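Local coordinates for probable glutamine-binding lipoprotein GlnH (GLNBP) (Mycobacterium tuberculosis, PDB 6H20) that binds aspartate and related amino acids outside the cell membrane as a solute-binding lipoprotein and probably passes their presence on to protein kinase G signalling, at residues A[53-65]-A[74-86]. Numbering follows the deposited sequence.
Sequences LIVGLDIGSNLFS and ITGFDVDIAGEVA
The carbonyls of Leu-63 and Phe-64 meet the first turn of helix 77-90, where backbone N-H groups still lack helical acceptors. Phe-77 N gives a nearly straight bond to Leu-63 O (2.8 Å, 173°). Phe-64 O takes two weak ones, from Asp-78 N and from Val-79 N, so a loop supplies what a preceding turn of helix would. The CA of N-cap Gly-76 makes a CA-H...O contact with Phe-64 O at 3.3 Å. Strand 53-57 runs nearly antiparallel to the helix, as in the beta-alpha-beta lobes of periplasmic binding proteins, and its apolar side chains line the interface. With CG anti to the backbone N (chi1 179°), Leu-53 carries CD2 to 3.9 Å from Val-85 CG1 and also reaches Ala-86; both methyls of Val-55 touch Ala-82 CB, and Leu-57 CD2 meets Val-79 CG2 at 3.8 Å. Phe-64 lies beside Phe-77, their planes inclined at 63°. Its CD1 also touches the Asp-78 carboxylate, with OD1 at the ring edge. That carboxylate hydrogen-bonds to Tyr-138 OH through OD1 and to Thr-121 N through OD2, consistent with a second-shell role in positioning Thr-121, a ligand-pocket residue. One water donates to both Asp-78 OD2 (2.8 Å) and Ser-65 OG, whose hydroxyl in turn donates to Asp-58 O.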
loop_
_atom_site.group_PDB
_atom_site.type_symbol
_atom_site.label_atom_id
_atom_site.label_comp_id
_atom_site.label_asym_id
_atom_site.label_seq_id
_atom_site.Cartn_x
_atom_site.Cartn_y
_atom_site.Cartn_z
ATOM N N LEU A 53 3.166 14.596 -13.314
ATOM C CA LEU A 53 3.295 13.183 -12.988
ATOM C C LEU A 53 1.907 12.612 -12.724
ATOM O O LEU A 53 1.138 13.187 -11.945
ATOM C CB LEU A 53 4.151 13.040 -11.728
ATOM C CG LEU A 53 4.406 11.638 -11.176
ATOM C CD1 LEU A 53 5.341 10.880 -12.122
ATOM C CD2 LEU A 53 5.004 11.694 -9.764
ATOM N N ILE A 54 1.578 11.504 -13.386
ATOM C CA ILE A 54 0.272 10.862 -13.223
ATOM C C ILE A 54 0.436 9.697 -12.258
ATOM O O ILE A 54 1.201 8.758 -12.523
ATOM C CB ILE A 54 -0.311 10.411 -14.569
ATOM C CG1 ILE A 54 -0.432 11.616 -15.506
ATOM C CG2 ILE A 54 -1.663 9.729 -14.360
ATOM C CD1 ILE A 54 -0.745 11.256 -16.948
ATOM N N VAL A 55 -0.277 9.773 -11.130
ATOM C CA VAL A 55 -0.071 8.902 -9.979
ATOM C C VAL A 55 -1.339 8.096 -9.743
ATOM O O VAL A 55 -2.420 8.670 -9.587
ATOM C CB VAL A 55 0.255 9.733 -8.727
ATOM C CG1 VAL A 55 0.436 8.830 -7.500
ATOM C CG2 VAL A 55 1.499 10.584 -8.954
ATOM N N GLY A 56 -1.192 6.775 -9.655
ATOM C CA GLY A 56 -2.315 5.905 -9.346
ATOM C C GLY A 56 -2.428 5.682 -7.851
ATOM O O GLY A 56 -1.450 5.315 -7.192
ATOM N N LEU A 57 -3.625 5.913 -7.323
ATOM C CA LEU A 57 -3.931 5.718 -5.903
ATOM C C LEU A 57 -5.444 5.811 -5.763
ATOM O O LEU A 57 -6.168 5.786 -6.762
ATOM C CB LEU A 57 -3.166 6.704 -5.014
ATOM C CG LEU A 57 -3.076 8.189 -5.387
ATOM C CD1 LEU A 57 -4.446 8.881 -5.382
ATOM C CD2 LEU A 57 -2.098 8.894 -4.439
ATOM N N ASP A 58 -5.939 5.921 -4.534
ATOM C CA ASP A 58 -7.388 6.043 -4.348
ATOM C C ASP A 58 -7.666 7.009 -3.206
ATOM O O ASP A 58 -6.769 7.706 -2.722
ATOM C CB ASP A 58 -8.052 4.675 -4.142
ATOM C CG ASP A 58 -7.814 4.092 -2.744
ATOM O OD1 ASP A 58 -7.138 4.710 -1.898
ATOM O OD2 ASP A 58 -8.326 2.989 -2.495
ATOM N N ILE A 59 -8.917 7.021 -2.740
ATOM C CA ILE A 59 -9.253 7.747 -1.523
ATOM C C ILE A 59 -9.793 6.827 -0.424
ATOM O O ILE A 59 -10.448 7.280 0.501
ATOM C CB ILE A 59 -10.147 8.971 -1.801
ATOM C CG1 ILE A 59 -11.469 8.557 -2.454
ATOM C CG2 ILE A 59 -9.423 9.951 -2.708
ATOM C CD1 ILE A 59 -12.435 9.716 -2.650
ATOM N N GLY A 60 -9.483 5.533 -0.483
ATOM C CA GLY A 60 -9.988 4.583 0.493
ATOM C C GLY A 60 -9.071 4.223 1.647
ATOM O O GLY A 60 -9.433 3.354 2.454
ATOM N N SER A 61 -7.913 4.874 1.778
ATOM C CA SER A 61 -6.908 4.504 2.776
ATOM C C SER A 61 -6.551 5.732 3.612
ATOM O O SER A 61 -5.618 6.476 3.280
ATOM C CB SER A 61 -5.670 3.874 2.109
ATOM O OG SER A 61 -5.999 2.630 1.485
ATOM N N ASN A 62 -7.280 5.934 4.710
ATOM C CA ASN A 62 -6.935 7.009 5.631
ATOM C C ASN A 62 -5.470 6.888 6.035
ATOM O O ASN A 62 -4.951 5.784 6.221
ATOM C CB ASN A 62 -7.800 6.923 6.886
ATOM C CG ASN A 62 -7.636 8.144 7.770
ATOM O OD1 ASN A 62 -7.449 9.267 7.272
ATOM N ND2 ASN A 62 -7.677 7.937 9.078
ATOM N N LEU A 63 -4.812 8.040 6.167
ATOM C CA LEU A 63 -3.398 8.252 6.458
ATOM C C LEU A 63 -2.498 8.075 5.248
ATOM O O LEU A 63 -1.329 8.462 5.318
ATOM C CB LEU A 63 -2.839 7.394 7.609
ATOM C CG LEU A 63 -3.634 7.506 8.912
ATOM C CD1 LEU A 63 -2.927 6.649 9.961
ATOM C CD2 LEU A 63 -3.759 8.964 9.354
ATOM N N PHE A 64 -2.987 7.504 4.145
ATOM C CA PHE A 64 -2.166 7.169 2.986
ATOM C C PHE A 64 -2.623 7.847 1.710
ATOM O O PHE A 64 -1.818 8.503 1.048
ATOM C CB PHE A 64 -2.092 5.641 2.822
ATOM C CG PHE A 64 -1.164 5.017 3.811
ATOM C CD1 PHE A 64 0.193 4.927 3.532
ATOM C CD2 PHE A 64 -1.617 4.634 5.059
ATOM C CE1 PHE A 64 1.066 4.420 4.454
ATOM C CE2 PHE A 64 -0.746 4.128 6.009
ATOM C CZ PHE A 64 0.613 4.016 5.694
ATOM N N SER A 65 -3.894 7.706 1.344
ATOM C CA SER A 65 -4.446 8.463 0.221
ATOM C C SER A 65 -5.944 8.544 0.481
ATOM O O SER A 65 -6.635 7.521 0.471
ATOM C CB SER A 65 -4.118 7.824 -1.136
ATOM O OG SER A 65 -4.545 6.477 -1.244
ATOM N N ILE A 74 -6.797 15.675 -1.819
ATOM C CA ILE A 74 -6.272 14.326 -1.647
ATOM C C ILE A 74 -4.947 14.435 -0.922
ATOM O O ILE A 74 -4.087 15.241 -1.296
ATOM C CB ILE A 74 -6.078 13.642 -3.005
ATOM C CG1 ILE A 74 -7.310 13.830 -3.877
ATOM C CG2 ILE A 74 -5.669 12.174 -2.838
ATOM C CD1 ILE A 74 -7.080 14.948 -4.900
ATOM N N THR A 75 -4.773 13.626 0.117
ATOM C CA THR A 75 -3.611 13.765 0.974
ATOM C C THR A 75 -3.311 12.422 1.619
ATOM O O THR A 75 -4.049 11.445 1.450
ATOM C CB THR A 75 -3.821 14.894 1.991
ATOM O OG1 THR A 75 -2.576 15.216 2.627
ATOM C CG2 THR A 75 -4.862 14.507 3.036
ATOM N N GLY A 76 -2.217 12.380 2.368
ATOM C CA GLY A 76 -1.768 11.165 3.015
ATOM C C GLY A 76 -0.298 10.899 2.749
ATOM O O GLY A 76 0.355 11.565 1.947
ATOM N N PHE A 77 0.207 9.868 3.442
ATOM C CA PHE A 77 1.620 9.482 3.313
ATOM C C PHE A 77 1.981 9.130 1.873
ATOM O O PHE A 77 3.028 9.556 1.367
ATOM C CB PHE A 77 1.903 8.300 4.246
ATOM C CG PHE A 77 3.356 7.907 4.338
ATOM C CD1 PHE A 77 3.866 6.932 3.506
ATOM C CD2 PHE A 77 4.188 8.490 5.285
ATOM C CE1 PHE A 77 5.196 6.549 3.596
ATOM C CE2 PHE A 77 5.529 8.113 5.375
ATOM C CZ PHE A 77 6.016 7.134 4.518
ATOM N N ASP A 78 1.138 8.333 1.199
ATOM C CA ASP A 78 1.430 7.938 -0.179
ATOM C C ASP A 78 1.361 9.132 -1.129
ATOM O O ASP A 78 2.182 9.244 -2.052
ATOM C CB ASP A 78 0.468 6.843 -0.641
ATOM C CG ASP A 78 0.893 5.448 -0.207
ATOM O OD1 ASP A 78 2.081 5.233 0.119
ATOM O OD2 ASP A 78 0.022 4.554 -0.259
ATOM N N VAL A 79 0.388 10.025 -0.928
ATOM C CA VAL A 79 0.321 11.253 -1.719
ATOM C C VAL A 79 1.614 12.045 -1.577
ATOM O O VAL A 79 2.168 12.557 -2.565
ATOM C CB VAL A 79 -0.900 12.079 -1.274
ATOM C CG1 VAL A 79 -0.922 13.409 -2.002
ATOM C CG2 VAL A 79 -2.168 11.289 -1.526
ATOM N N ASP A 80 2.121 12.145 -0.348
ATOM C CA ASP A 80 3.327 12.927 -0.098
ATOM C C ASP A 80 4.558 12.261 -0.694
ATOM O O ASP A 80 5.431 12.955 -1.228
ATOM C CB ASP A 80 3.476 13.193 1.401
ATOM C CG ASP A 80 2.496 14.243 1.905
ATOM O OD1 ASP A 80 1.886 14.964 1.082
ATOM O OD2 ASP A 80 2.332 14.339 3.140
ATOM N N ILE A 81 4.639 10.924 -0.627
ATOM C CA ILE A 81 5.732 10.202 -1.290
ATOM C C ILE A 81 5.726 10.507 -2.783
ATOM O O ILE A 81 6.761 10.853 -3.374
ATOM C CB ILE A 81 5.633 8.687 -1.021
ATOM C CG1 ILE A 81 5.930 8.365 0.446
ATOM C CG2 ILE A 81 6.581 7.937 -1.959
ATOM C CD1 ILE A 81 7.393 8.576 0.863
ATOM N N ALA A 82 4.545 10.421 -3.408
ATOM C CA ALA A 82 4.432 10.724 -4.834
ATOM C C ALA A 82 4.838 12.159 -5.117
ATOM O O ALA A 82 5.489 12.439 -6.131
ATOM C CB ALA A 82 3.000 10.467 -5.332
ATOM N N GLY A 83 4.484 13.081 -4.220
ATOM C CA GLY A 83 4.845 14.471 -4.421
ATOM C C GLY A 83 6.342 14.708 -4.390
ATOM O O GLY A 83 6.832 15.641 -5.028
ATOM N N GLU A 84 7.082 13.882 -3.640
ATOM C CA GLU A 84 8.537 14.019 -3.633
ATOM C C GLU A 84 9.148 13.586 -4.962
ATOM O O GLU A 84 10.131 14.186 -5.421
ATOM C CB GLU A 84 9.138 13.248 -2.460
ATOM C CG GLU A 84 8.767 13.821 -1.097
ATOM C CD GLU A 84 9.146 15.275 -0.939
ATOM O OE1 GLU A 84 10.242 15.660 -1.419
ATOM O OE2 GLU A 84 8.352 16.043 -0.349
ATOM N N VAL A 85 8.578 12.557 -5.601
ATOM C CA VAL A 85 8.984 12.218 -6.963
ATOM C C VAL A 85 8.724 13.393 -7.894
ATOM O O VAL A 85 9.589 13.792 -8.680
ATOM C CB VAL A 85 8.267 10.945 -7.443
ATOM C CG1 VAL A 85 8.670 10.614 -8.886
ATOM C CG2 VAL A 85 8.581 9.792 -6.508
ATOM N N ALA A 86 7.531 13.981 -7.803
ATOM C CA ALA A 86 7.219 15.131 -8.646
ATOM C C ALA A 86 8.160 16.293 -8.365
ATOM O O ALA A 86 8.557 17.018 -9.286
ATOM C CB ALA A 86 5.761 15.549 -8.439
HETATM O O HOH W 1 -2.739 4.368 -0.381
#